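Local coordinates for DUF4621 domain-containing protein (Parabacteroides distasonis, PDB 4H3W), which is of unknown function but is probably secreted and is built from two beta-barrel domains, at residues Ser129-Ser134 with Ile140-Leu145; Leu201-Glu206 with Met243-Ser248; Met251-Glu256 with Ile263-Gln268. All coordinates share one frame; numbering follows the deposited sequence.

Contact 1 (Ser129-Ser134 with Ile140-Leu145)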
ATOM      1  N   SER A 129      -5.893  -8.821  21.354  1.00 33.02           N
ATOM      2  CA  SER A 129      -6.328  -7.743  22.263  1.00 36.66           C
ATOM      3  C   SER A 129      -7.422  -8.240  23.216  1.00 35.51           C
ATOM      4  O   SER A 129      -8.262  -9.039  22.822  1.00 36.10           O
ATOM      5  CB  SER A 129      -6.842  -6.534  21.471  1.00 33.01           C
ATOM      6  OG  SER A 129      -5.816  -5.915  20.711  1.00 37.41           O
ATOM      7  N   ASP A 130      -7.421  -7.729  24.451  1.00 40.61           N
ATOM      8  CA  ASP A 130      -8.407  -8.082  25.482  1.00 40.00           C
ATOM      9  C   ASP A 130      -9.409  -6.957  25.716  1.00 37.40           C
ATOM     10  O   ASP A 130      -9.065  -5.774  25.616  1.00 39.27           O
ATOM     11  CB  ASP A 130      -7.744  -8.361  26.830  1.00 42.76           C
ATOM     12  CG  ASP A 130      -6.827  -9.595  26.824  1.00 52.90           C
ATOM     13  OD1 ASP A 130      -6.941 -10.440  25.910  1.00 48.75           O
ATOM     14  OD2 ASP A 130      -6.014  -9.722  27.776  1.00 52.45           O
ATOM     15  N   PHE A 131     -10.640  -7.331  26.037  1.00 40.30           N
ATOM     16  CA  PHE A 131     -11.701  -6.358  26.277  1.00 37.09           C
ATOM     17  C   PHE A 131     -12.875  -7.066  26.892  1.00 40.53           C
ATOM     18  O   PHE A 131     -12.949  -8.287  26.868  1.00 40.55           O
ATOM     19  CB  PHE A 131     -12.141  -5.664  24.977  1.00 34.51           C
ATOM     20  CG  PHE A 131     -12.407  -6.623  23.859  1.00 34.57           C
ATOM     21  CD1 PHE A 131     -13.641  -7.239  23.727  1.00 39.10           C
ATOM     22  CD2 PHE A 131     -11.397  -6.932  22.955  1.00 33.88           C
ATOM     23  CE1 PHE A 131     -13.873  -8.146  22.704  1.00 40.69           C
ATOM     24  CE2 PHE A 131     -11.619  -7.829  21.928  1.00 35.45           C
ATOM     25  CZ  PHE A 131     -12.867  -8.433  21.803  1.00 38.28           C
ATOM     26  N   THR A 132     -13.821  -6.289  27.407  1.00 42.95           N
ATOM     27  CA  THR A 132     -15.060  -6.826  27.936  1.00 48.26           C
ATOM     28  C   THR A 132     -16.219  -6.409  27.042  1.00 47.27           C
ATOM     29  O   THR A 132     -16.328  -5.251  26.651  1.00 47.94           O
ATOM     30  CB  THR A 132     -15.282  -6.345  29.374  1.00 51.24           C
ATOM     31  OG1 THR A 132     -14.222  -6.864  30.187  1.00 49.90           O
ATOM     32  CG2 THR A 132     -16.611  -6.822  29.921  1.00 55.27           C
ATOM     33  N   LEU A 133     -17.028  -7.386  26.656  1.00 44.67           N
ATOM     34  CA  LEU A 133     -18.236  -7.127  25.915  1.00 43.92           C
ATOM     35  C   LEU A 133     -19.368  -7.087  26.913  1.00 45.65           C
ATOM     36  O   LEU A 133     -19.616  -8.089  27.585  1.00 45.42           O
ATOM     37  CB  LEU A 133     -18.515  -8.217  24.892  1.00 44.51           C
ATOM     38  CG  LEU A 133     -17.621  -8.267  23.650  1.00 46.37           C
ATOM     39  CD1 LEU A 133     -18.094  -9.371  22.710  1.00 48.52           C
ATOM     40  CD2 LEU A 133     -17.614  -6.917  22.963  1.00 44.16           C
ATOM     41  N   SER A 134     -20.027  -5.934  27.034  1.00 47.56           N
ATOM     42  CA  SER A 134     -21.198  -5.827  27.893  1.00 47.25           C
ATOM     43  C   SER A 134     -22.340  -5.098  27.201  1.00 49.41           C
ATOM     44  O   SER A 134     -22.172  -4.503  26.135  1.00 45.84           O
ATOM     45  CB  SER A 134     -20.854  -5.104  29.202  1.00 49.27           C
ATOM     46  OG  SER A 134     -20.498  -3.754  28.957  1.00 49.60           O
ATOM     47  N   ILE A 140     -16.281  -2.648  20.051  1.00 32.51           N
ATOM     48  CA  ILE A 140     -14.870  -2.535  20.289  1.00 33.60           C
ATOM     49  C   ILE A 140     -14.171  -1.981  19.068  1.00 31.59           C
ATOM     50  O   ILE A 140     -14.536  -2.325  17.944  1.00 34.93           O
ATOM     51  CB  ILE A 140     -14.297  -3.931  20.650  1.00 36.01           C
ATOM     52  CG1 ILE A 140     -15.103  -4.555  21.788  1.00 40.65           C
ATOM     53  CG2 ILE A 140     -12.846  -3.838  21.036  1.00 39.26           C
ATOM     54  CD1 ILE A 140     -15.085  -3.796  23.104  1.00 41.59           C
ATOM     55  N   TRP A 141     -13.151  -1.138  19.289  1.00 29.75           N
ATOM     56  CA  TRP A 141     -12.287  -0.639  18.210  1.00 28.89           C
ATOM     57  C   TRP A 141     -10.833  -0.991  18.561  1.00 28.22           C
ATOM     58  O   TRP A 141     -10.325  -0.538  19.580  1.00 26.79           O
ATOM     59  CB  TRP A 141     -12.466   0.872  18.009  1.00 27.82           C
ATOM     60  CG  TRP A 141     -11.619   1.543  16.947  1.00 29.36           C
ATOM     61  CD1 TRP A 141     -10.236   1.524  16.825  1.00 28.94           C
ATOM     62  CD2 TRP A 141     -12.093   2.374  15.888  1.00 29.86           C
ATOM     63  NE1 TRP A 141      -9.845   2.285  15.751  1.00 27.88           N
ATOM     64  CE2 TRP A 141     -10.956   2.829  15.164  1.00 29.76           C
ATOM     65  CE3 TRP A 141     -13.370   2.772  15.466  1.00 30.19           C
ATOM     66  CZ2 TRP A 141     -11.065   3.673  14.044  1.00 28.03           C
ATOM     67  CZ3 TRP A 141     -13.477   3.616  14.349  1.00 31.85           C
ATOM     68  CH2 TRP A 141     -12.325   4.053  13.650  1.00 32.14           C
ATOM     69  N   ILE A 142     -10.205  -1.839  17.754  1.00 27.17           N
ATOM     70  CA  ILE A 142      -8.820  -2.262  17.982  1.00 27.68           C
ATOM     71  C   ILE A 142      -7.888  -1.673  16.914  1.00 27.24           C
ATOM     72  O   ILE A 142      -8.043  -1.933  15.720  1.00 29.31           O
ATOM     73  CB  ILE A 142      -8.704  -3.786  17.956  1.00 26.27           C
ATOM     74  CG1 ILE A 142      -9.497  -4.395  19.097  1.00 27.77           C
ATOM     75  CG2 ILE A 142      -7.232  -4.222  18.032  1.00 29.48           C
ATOM     76  CD1 ILE A 142      -9.942  -5.835  18.873  1.00 26.74           C
ATOM     77  N   GLY A 143      -6.923  -0.888  17.346  1.00 28.63           N
ATOM     78  CA  GLY A 143      -5.940  -0.310  16.439  1.00 25.55           C
ATOM     79  C   GLY A 143      -4.935   0.534  17.187  1.00 26.07           C
ATOM     80  O   GLY A 143      -5.006   0.668  18.399  1.00 28.66           O
ATOM     81  N   PRO A 144      -4.042   1.181  16.454  1.00 27.99           N
ATOM     82  CA  PRO A 144      -2.964   1.957  17.073  1.00 27.72           C
ATOM     83  C   PRO A 144      -3.411   3.379  17.488  1.00 30.12           C
ATOM     84  O   PRO A 144      -2.808   3.948  18.384  1.00 25.57           O
ATOM     85  CB  PRO A 144      -1.887   2.004  15.976  1.00 28.76           C
ATOM     86  CG  PRO A 144      -2.649   1.883  14.724  1.00 25.38           C
ATOM     87  CD  PRO A 144      -3.832   1.009  15.016  1.00 25.30           C
ATOM     88  N   LEU A 145      -4.515   3.899  16.942  1.00 27.27           N
ATOM     89  CA  LEU A 145      -4.906   5.290  17.220  1.00 26.79           C
ATOM     90  C   LEU A 145      -6.328   5.385  17.755  1.00 28.58           C
ATOM     91  O   LEU A 145      -7.241   4.809  17.187  1.00 26.48           O
ATOM     92  CB  LEU A 145      -4.746   6.142  15.958  1.00 26.20           C
ATOM     93  CG  LEU A 145      -3.269   6.206  15.429  1.00 28.26           C
ATOM     94  CD1 LEU A 145      -3.227   6.999  14.137  1.00 30.38           C
ATOM     95  CD2 LEU A 145      -2.340   6.808  16.440  1.00 32.28           C
TER

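Contact 2 (Leu201-Glu206 with Met243-Ser248)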
ATOM      1  N   LEU A 201      -5.221   3.628   3.192  1.00 26.52           N
ATOM      2  CA  LEU A 201      -3.966   3.722   2.516  1.00 27.16           C
ATOM      3  C   LEU A 201      -3.293   5.047   2.887  1.00 27.88           C
ATOM      4  O   LEU A 201      -3.150   5.939   2.050  1.00 27.31           O
ATOM      5  CB  LEU A 201      -4.143   3.542   0.984  1.00 26.53           C
ATOM      6  CG  LEU A 201      -4.628   2.134   0.605  1.00 34.69           C
ATOM      7  CD1 LEU A 201      -4.920   1.980  -0.871  1.00 28.99           C
ATOM      8  CD2 LEU A 201      -3.594   1.100   1.010  1.00 44.90           C
ATOM      9  N   THR A 202      -2.883   5.131   4.161  1.00 26.15           N
ATOM     10  CA  THR A 202      -2.041   6.188   4.693  1.00 25.84           C
ATOM     11  C   THR A 202      -0.719   5.538   5.019  1.00 22.51           C
ATOM     12  O   THR A 202      -0.616   4.841   6.033  1.00 23.37           O
ATOM     13  CB  THR A 202      -2.656   6.832   5.946  1.00 27.48           C
ATOM     14  OG1 THR A 202      -3.873   7.431   5.594  1.00 30.79           O
ATOM     15  CG2 THR A 202      -1.801   7.947   6.503  1.00 28.99           C
ATOM     16  N   PRO A 203       0.269   5.652   4.134  1.00 21.74           N
ATOM     17  CA  PRO A 203       1.551   4.954   4.414  1.00 21.82           C
ATOM     18  C   PRO A 203       2.255   5.427   5.701  1.00 20.39           C
ATOM     19  O   PRO A 203       2.195   6.603   6.027  1.00 23.95           O
ATOM     20  CB  PRO A 203       2.422   5.311   3.216  1.00 22.70           C
ATOM     21  CG  PRO A 203       1.401   5.653   2.131  1.00 25.95           C
ATOM     22  CD  PRO A 203       0.282   6.338   2.834  1.00 23.74           C
ATOM     23  N   ALA A 204       2.869   4.493   6.395  1.00 22.66           N
ATOM     24  CA  ALA A 204       3.729   4.726   7.540  1.00 22.66           C
ATOM     25  C   ALA A 204       5.174   4.730   7.058  1.00 23.21           C
ATOM     26  O   ALA A 204       5.420   4.341   5.922  1.00 22.57           O
ATOM     27  CB  ALA A 204       3.511   3.629   8.575  1.00 24.55           C
ATOM     28  N   PRO A 205       6.122   5.142   7.903  1.00 22.29           N
ATOM     29  CA  PRO A 205       7.551   5.200   7.481  1.00 27.64           C
ATOM     30  C   PRO A 205       8.102   3.922   6.856  1.00 23.85           C
ATOM     31  O   PRO A 205       8.915   4.009   5.938  1.00 29.18           O
ATOM     32  CB  PRO A 205       8.287   5.547   8.802  1.00 26.79           C
ATOM     33  CG  PRO A 205       7.257   6.285   9.608  1.00 29.11           C
ATOM     34  CD  PRO A 205       5.925   5.688   9.259  1.00 25.76           C
ATOM     35  N   GLU A 206       7.683   2.743   7.307  1.00 24.23           N
ATOM     36  CA  GLU A 206       8.217   1.495   6.762  1.00 26.74           C
ATOM     37  C   GLU A 206       7.581   1.055   5.431  1.00 24.47           C
ATOM     38  O   GLU A 206       7.947   0.017   4.849  1.00 22.35           O
ATOM     39  CB  GLU A 206       8.058   0.352   7.753  1.00 34.76           C
ATOM     40  CG  GLU A 206       9.003   0.422   8.947  1.00 44.37           C
ATOM     41  CD  GLU A 206       8.862  -0.813   9.843  1.00 57.46           C
ATOM     42  OE1 GLU A 206       9.151  -1.954   9.392  1.00 56.76           O
ATOM     43  OE2 GLU A 206       8.447  -0.647  10.998  1.00 61.51           O
HETATM   44  N   MSE A 243       1.409  12.759  -4.219  1.00 28.29           N
HETATM   45  CA  MSE A 243       1.116  11.521  -3.527  1.00 25.95           C
HETATM   46  C   MSE A 243       1.940  11.430  -2.256  1.00 27.68           C
HETATM   47  O   MSE A 243       3.017  12.010  -2.166  1.00 32.63           O
HETATM   48  CB  MSE A 243       1.452  10.332  -4.428  1.00 24.01           C
HETATM   49  CG  MSE A 243       0.427  10.204  -5.553  1.00 25.84           C
HETATM   50 SE   MSE A 243       0.864   8.634  -6.681  0.75 33.31          SE
HETATM   51  CE  MSE A 243       0.333   9.556  -8.336  1.00 37.22           C
ATOM     52  N   PRO A 244       1.472  10.648  -1.278  1.00 26.15           N
ATOM     53  CA  PRO A 244       2.131  10.547   0.038  1.00 26.10           C
ATOM     54  C   PRO A 244       3.246   9.494   0.091  1.00 31.36           C
ATOM     55  O   PRO A 244       3.234   8.636   0.974  1.00 38.10           O
ATOM     56  CB  PRO A 244       0.960  10.137   0.930  1.00 26.52           C
ATOM     57  CG  PRO A 244       0.164   9.214   0.041  1.00 24.60           C
ATOM     58  CD  PRO A 244       0.228   9.857  -1.317  1.00 24.92           C
ATOM     59  N   PHE A 245       4.151   9.514  -0.895  1.00 25.80           N
ATOM     60  CA  PHE A 245       5.302   8.673  -0.959  1.00 27.87           C
ATOM     61  C   PHE A 245       6.481   9.522  -1.324  1.00 25.89           C
ATOM     62  O   PHE A 245       6.360  10.410  -2.158  1.00 25.21           O
ATOM     63  CB  PHE A 245       5.231   7.618  -2.090  1.00 28.16           C
ATOM     64  CG  PHE A 245       3.943   6.895  -2.209  1.00 27.63           C
ATOM     65  CD1 PHE A 245       3.594   5.932  -1.295  1.00 30.22           C
ATOM     66  CD2 PHE A 245       3.110   7.135  -3.294  1.00 31.07           C
ATOM     67  CE1 PHE A 245       2.384   5.212  -1.443  1.00 29.27           C
ATOM     68  CE2 PHE A 245       1.913   6.453  -3.441  1.00 33.55           C
ATOM     69  CZ  PHE A 245       1.545   5.496  -2.519  1.00 29.52           C
ATOM     70  N   ASP A 246       7.640   9.232  -0.749  1.00 27.22           N
ATOM     71  CA  ASP A 246       8.899   9.687  -1.318  1.00 25.01           C
ATOM     72  C   ASP A 246       9.282   8.737  -2.467  1.00 26.78           C
ATOM     73  O   ASP A 246       8.845   7.599  -2.489  1.00 25.03           O
ATOM     74  CB  ASP A 246       9.997   9.706  -0.275  1.00 27.64           C
ATOM     75  CG  ASP A 246       9.827  10.805   0.741  1.00 32.61           C
ATOM     76  OD1 ASP A 246       9.232  11.878   0.455  1.00 31.34           O
ATOM     77  OD2 ASP A 246      10.294  10.571   1.860  1.00 33.78           O
HETATM   78  N   MSE A 247      10.048   9.203  -3.447  1.00 26.56           N
HETATM   79  CA  MSE A 247      10.387   8.362  -4.601  1.00 25.10           C
HETATM   80  C   MSE A 247      11.870   8.399  -4.830  1.00 29.72           C
HETATM   81  O   MSE A 247      12.509   9.451  -4.722  1.00 30.19           O
HETATM   82  CB  MSE A 247       9.680   8.849  -5.861  1.00 27.86           C
HETATM   83  CG  MSE A 247       8.179   8.958  -5.625  1.00 30.69           C
HETATM   84 SE   MSE A 247       7.338   9.580  -7.298  0.75 32.32          SE
HETATM   85  CE  MSE A 247       5.442   9.152  -6.844  1.00 45.18           C
ATOM     86  N   SER A 248      12.435   7.235  -5.108  1.00 24.03           N
ATOM     87  CA  SER A 248      13.760   7.100  -5.658  1.00 24.34           C
ATOM     88  C   SER A 248      13.540   6.594  -7.074  1.00 23.37           C
ATOM     89  O   SER A 248      13.021   5.468  -7.281  1.00 22.55           O
ATOM     90  CB  SER A 248      14.614   6.131  -4.843  1.00 25.41           C
ATOM     91  OG  SER A 248      15.889   6.020  -5.429  1.00 26.48           O
TER

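Contact 3 (Met251-Glu256 with Ile263-Gln268)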
HETATM    1  N   MSE A 251      15.813   5.062 -13.810  1.00 27.06           N
HETATM    2  CA  MSE A 251      15.415   5.172 -15.207  1.00 26.65           C
HETATM    3  C   MSE A 251      15.935   4.012 -16.022  1.00 24.72           C
HETATM    4  O   MSE A 251      17.137   3.687 -15.987  1.00 28.02           O
HETATM    5  CB  MSE A 251      15.965   6.498 -15.762  1.00 26.52           C
HETATM    6  CG  MSE A 251      15.711   6.573 -17.262  1.00 29.62           C
HETATM    7 SE   MSE A 251      16.038   8.385 -17.960  0.75 31.57          SE
HETATM    8  CE  MSE A 251      14.501   9.295 -17.178  1.00 35.52           C
ATOM      9  N   VAL A 252      15.042   3.384 -16.788  1.00 26.50           N
ATOM     10  CA  VAL A 252      15.438   2.368 -17.736  1.00 23.80           C
ATOM     11  C   VAL A 252      15.036   2.791 -19.128  1.00 25.57           C
ATOM     12  O   VAL A 252      13.905   3.186 -19.385  1.00 28.72           O
ATOM     13  CB  VAL A 252      14.833   0.983 -17.420  1.00 29.01           C
ATOM     14  CG1 VAL A 252      15.421  -0.089 -18.349  1.00 28.27           C
ATOM     15  CG2 VAL A 252      15.058   0.622 -15.950  1.00 32.80           C
ATOM     16  N   ILE A 253      15.995   2.695 -20.039  1.00 25.74           N
ATOM     17  CA  ILE A 253      15.767   3.019 -21.417  1.00 26.71           C
ATOM     18  C   ILE A 253      15.470   1.713 -22.122  1.00 29.97           C
ATOM     19  O   ILE A 253      16.261   0.802 -22.023  1.00 29.14           O
ATOM     20  CB  ILE A 253      17.006   3.687 -22.054  1.00 26.02           C
ATOM     21  CG1 ILE A 253      17.471   4.910 -21.243  1.00 28.01           C
ATOM     22  CG2 ILE A 253      16.717   4.063 -23.502  1.00 27.59           C
ATOM     23  CD1 ILE A 253      16.467   6.015 -21.186  1.00 28.78           C
HETATM   24  N   MSE A 254      14.356   1.674 -22.863  1.00 31.26           N
HETATM   25  CA  MSE A 254      13.874   0.479 -23.544  1.00 31.17           C
HETATM   26  C   MSE A 254      13.887   0.646 -25.051  1.00 28.28           C
HETATM   27  O   MSE A 254      13.567   1.713 -25.589  1.00 29.41           O
HETATM   28  CB  MSE A 254      12.421   0.217 -23.162  1.00 31.93           C
HETATM   29  CG  MSE A 254      12.133   0.100 -21.665  1.00 35.69           C
HETATM   30 SE   MSE A 254      12.811  -1.635 -21.075  0.75 41.65          SE
HETATM   31  CE  MSE A 254      11.129  -2.703 -21.057  1.00 46.48           C
ATOM     32  N   ASP A 255      14.219  -0.435 -25.757  1.00 29.51           N
ATOM     33  CA  ASP A 255      14.230  -0.448 -27.210  1.00 30.01           C
ATOM     34  C   ASP A 255      12.841  -0.792 -27.783  1.00 33.42           C
ATOM     35  O   ASP A 255      11.872  -0.940 -27.020  1.00 31.70           O
ATOM     36  CB  ASP A 255      15.336  -1.377 -27.694  1.00 32.62           C
ATOM     37  CG  ASP A 255      14.982  -2.875 -27.597  1.00 37.45           C
ATOM     38  OD1 ASP A 255      13.818  -3.281 -27.334  1.00 41.51           O
ATOM     39  OD2 ASP A 255      15.910  -3.659 -27.840  1.00 35.92           O
ATOM     40  N   GLU A 256      12.737  -0.857 -29.105  1.00 34.79           N
ATOM     41  CA  GLU A 256      11.433  -1.063 -29.777  1.00 35.85           C
ATOM     42  C   GLU A 256      10.763  -2.396 -29.433  1.00 36.75           C
ATOM     43  O   GLU A 256       9.559  -2.536 -29.609  1.00 39.18           O
ATOM     44  CB  GLU A 256      11.566  -0.953 -31.292  1.00 41.18           C
ATOM     45  CG  GLU A 256      12.487  -1.969 -31.942  1.00 45.83           C
ATOM     46  CD  GLU A 256      12.675  -1.727 -33.442  1.00 46.95           C
ATOM     47  OE1 GLU A 256      11.799  -1.109 -34.083  1.00 49.68           O
ATOM     48  OE2 GLU A 256      13.701  -2.169 -33.978  1.00 48.83           O
ATOM     49  N   ILE A 263      22.354   0.688 -20.405  1.00 31.24           N
ATOM     50  CA  ILE A 263      22.825   1.931 -19.822  1.00 31.00           C
ATOM     51  C   ILE A 263      22.183   2.080 -18.446  1.00 30.38           C
ATOM     52  O   ILE A 263      20.943   1.896 -18.285  1.00 28.23           O
ATOM     53  CB  ILE A 263      22.528   3.120 -20.765  1.00 33.05           C
ATOM     54  CG1 ILE A 263      22.851   4.441 -20.077  1.00 33.95           C
ATOM     55  CG2 ILE A 263      21.074   3.100 -21.203  1.00 32.17           C
ATOM     56  CD1 ILE A 263      22.834   5.606 -21.035  1.00 42.16           C
ATOM     57  N   GLN A 264      23.027   2.354 -17.453  1.00 28.06           N
ATOM     58  CA  GLN A 264      22.554   2.583 -16.118  1.00 27.35           C
ATOM     59  C   GLN A 264      22.875   3.983 -15.631  1.00 25.22           C
ATOM     60  O   GLN A 264      23.776   4.621 -16.123  1.00 27.32           O
ATOM     61  CB  GLN A 264      23.158   1.530 -15.174  1.00 27.78           C
ATOM     62  CG  GLN A 264      22.713   0.115 -15.565  1.00 30.54           C
ATOM     63  CD  GLN A 264      23.576  -0.467 -16.641  1.00 31.17           C
ATOM     64  OE1 GLN A 264      24.785  -0.258 -16.641  1.00 30.66           O
ATOM     65  NE2 GLN A 264      22.964  -1.163 -17.599  1.00 31.41           N
ATOM     66  N   PHE A 265      22.111   4.435 -14.654  1.00 25.66           N
ATOM     67  CA  PHE A 265      22.292   5.735 -14.031  1.00 27.05           C
ATOM     68  C   PHE A 265      22.060   5.691 -12.519  1.00 25.40           C
ATOM     69  O   PHE A 265      21.284   4.863 -12.037  1.00 22.81           O
ATOM     70  CB  PHE A 265      21.292   6.753 -14.554  1.00 28.17           C
ATOM     71  CG  PHE A 265      20.983   6.695 -16.031  1.00 25.69           C
ATOM     72  CD1 PHE A 265      19.956   5.895 -16.529  1.00 27.53           C
ATOM     73  CD2 PHE A 265      21.596   7.564 -16.898  1.00 26.59           C
ATOM     74  CE1 PHE A 265      19.634   5.893 -17.893  1.00 30.43           C
ATOM     75  CE2 PHE A 265      21.265   7.594 -18.251  1.00 29.31           C
ATOM     76  CZ  PHE A 265      20.293   6.745 -18.749  1.00 26.90           C
ATOM     77  N   PRO A 266      22.741   6.572 -11.756  1.00 25.06           N
ATOM     78  CA  PRO A 266      22.390   6.707 -10.336  1.00 27.41           C
ATOM     79  C   PRO A 266      20.904   7.018 -10.215  1.00 28.30           C
ATOM     80  O   PRO A 266      20.357   7.743 -11.050  1.00 27.49           O
ATOM     81  CB  PRO A 266      23.269   7.871  -9.843  1.00 29.34           C
ATOM     82  CG  PRO A 266      24.387   7.949 -10.829  1.00 24.27           C
ATOM     83  CD  PRO A 266      23.901   7.404 -12.146  1.00 25.23           C
ATOM     84  N   ALA A 267      20.236   6.406  -9.245  1.00 29.84           N
ATOM     85  CA  ALA A 267      18.867   6.740  -8.973  1.00 26.97           C
ATOM     86  C   ALA A 267      18.753   8.216  -8.574  1.00 24.63           C
ATOM     87  O   ALA A 267      19.714   8.827  -8.105  1.00 26.04           O
ATOM     88  CB  ALA A 267      18.315   5.845  -7.876  1.00 31.46           C
ATOM     89  N   GLN A 268      17.614   8.816  -8.823  1.00 22.73           N
ATOM     90  CA  GLN A 268      17.380  10.205  -8.449  1.00 25.23           C
ATOM     91  C   GLN A 268      16.258  10.347  -7.431  1.00 25.10           C
ATOM     92  O   GLN A 268      15.154   9.890  -7.684  1.00 21.90           O
ATOM     93  CB  GLN A 268      17.047  10.975  -9.728  1.00 26.45           C
ATOM     94  CG  GLN A 268      18.254  11.160 -10.631  1.00 27.40           C
ATOM     95  CD  GLN A 268      19.232  12.184 -10.087  1.00 28.45           C
ATOM     96  OE1 GLN A 268      19.015  13.375 -10.176  1.00 27.91           O
ATOM     97  NE2 GLN A 268      20.302  11.716  -9.514  1.00 31.99           N
TER
HETATM   98  O   HOH W   1      19.733   2.876 -13.924  1.00 27.21           O
HETATM   99  O   HOH W   2      18.970   1.691 -16.474  1.00 29.52           O
HETATM  100  O   HOH W   3      18.491   5.170 -12.855  1.00 34.14           O
HETATM  101  O   HOH W   4      18.492   1.500 -19.695  1.00 32.89           O

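Contact 1 (Ser129-Ser134 with Ile140-Leu145)
Ser-129 faces Ile-142 and Phe-131 faces Ile-140 across two segments that run antiparallel, with CA-CA distances of 7.4 Å and 7.8 Å respectively, yet no backbone hydrogen bond joins them. The gap is consistent with a seam in one of the protein's two beta-barrel domains, where strand 126-134, outermost in one sheet, meets strand 141-142, outermost in another. Each edge bonds to its own sheet instead: Phe-131 pairs with Cys-112, and Ile-140 with Leu-101. Side chains therefore close the seam. With CG set between the backbone N and the carbonyl carbon (chi1 48°), Phe-131 offers one ring face to Ile-140. The CG1 of that isoleucine makes a CH-pi contact, 4.0 Å from the centroid of the Phe-131 ring and displaced toward the rim, over CD1. Next to it, Leu-133 CD2 reaches the same Ile-140 CG1 at 3.6 Å, so this methylene touches both the leucine and the ring. Farther along, Ile-142 CD1 approaches the ring obliquely at CE2. Without the Phe-131 ring, as with an alanine here, the seam would probably gain a gap, with Ile-140 CG1 losing its CH-pi partner and Ile-142 CD1 its neighbour at CE2. At the far end, Ser-129 OG, hydrogen-bonded to Asn-157, lies 3.5 Å from the CG2 methyl of Ile-142.

Contact 2 (Leu201-Glu206 with Met243-Ser248)
An inverse gamma turn centred on Pro-244 presents its proline and the following Phe-245 to Pro-203, which belongs to the loop joining strand 194-200 to strand 208-215. Those strands lie in different sheets, so the contact is consistent with packing at the junction of the two barrel domains. The turn is tied by a weak hydrogen bond from Phe-245 N to Met-243 O at 3.0 Å, and the chain then runs on into strand 246-254. Pro-203 enters with one corner of its ring. Its CG lies 3.7 Å from the carbonyl oxygen of Pro-244 and also meets Phe-245 CE1, approaching that ring obliquely. The neighbouring CD of Pro-203 touches Pro-244 CG at 4.0 Å, the two side chains crossing at about a right angle. The Phe-245 ring also meets that of Phe-207 and packs on Leu-301 of strand 294-302. No hydrogen bond crosses between the segments, and Pro-203 has no backbone N-H to give one. Cohesion here thus rests mainly on van der Waals packing of buried apolar groups, with one carbonyl oxygen against a CH2, and the proline rings probably leave little room for adjustment where Pro-203 and Pro-244 touch.

Contact 3 (Met251-Glu256 with Ile263-Gln268)
Met-251, a selenomethionine, points its CB toward the other segment, and chi1 (173°), with CG opposite the backbone N, sets CG against Phe-265 CE1; the bend at chi3 (-71°) then leads the end away. Phe-265, with CG beside its own backbone N (chi1 -39°), swings its ring across to meet it. The selenium comes to rest 4.9 Å from the centroid of the Phe-265 ring, oblique to it, as a Met-aromatic contact. The carbonyl oxygen of Met-251 lies in the ring plane, at the edge, 3.6 Å from Phe-265 CD1. Ile-253 CG1 also touches this edge and lies 4.0 Å from the CG2 methyl of Ile-263. Beside this apolar patch the backbones run antiparallel, with Met-251 opposite Phe-265, but they stand too far apart to bond directly and water fills the interval. Water 3 accepts from Met-251 N at 2.8 Å and donates to Phe-265 O at 2.9 Å. In the same manner water 4 accepts from Ile-253 N at 2.8 Å and can donate to Ile-263 O at 2.9 Å. Water 1 takes the N-H of Phe-265 at 2.9 Å and is only weakly bonded to Met-251 O, whereas water 2 links that oxygen to Ile-263 O. For waters 1, 2 and 4 more acceptors lie in reach than there are protons to serve them, so not all of these donations need hold at once. Direct pairing holds at both flanks, where Ile-253 bonds to Val-261 and Gln-268 to Ile-249. Strand 246-254 is paired on its other side with strand 294-302. What results is an antiparallel connection beside strand 246-254 in which waters bridge the separated backbones between directly bonded flanks.

How the contacts relate
Along the chain the three contacts follow in series, and their centres are spread along an elongated molecule. Contact 1 lies to one side, about 25 Å from the centre of the chain, and contact 3 lies equally far on the opposite side, their centres about 49 Å apart. Contact 2 sits between them, about 8 Å from the chain's centre. It shares strand 246-254 with contact 3, and the two touch where Ser-248 OG meets Ala-267 CB at 3.4 Å. Contacts 1 and 2 do not touch, their nearest atoms being about 8 Å apart. Contacts 1 and 3 thus probably belong to different barrel domains, with contact 2 near their junction.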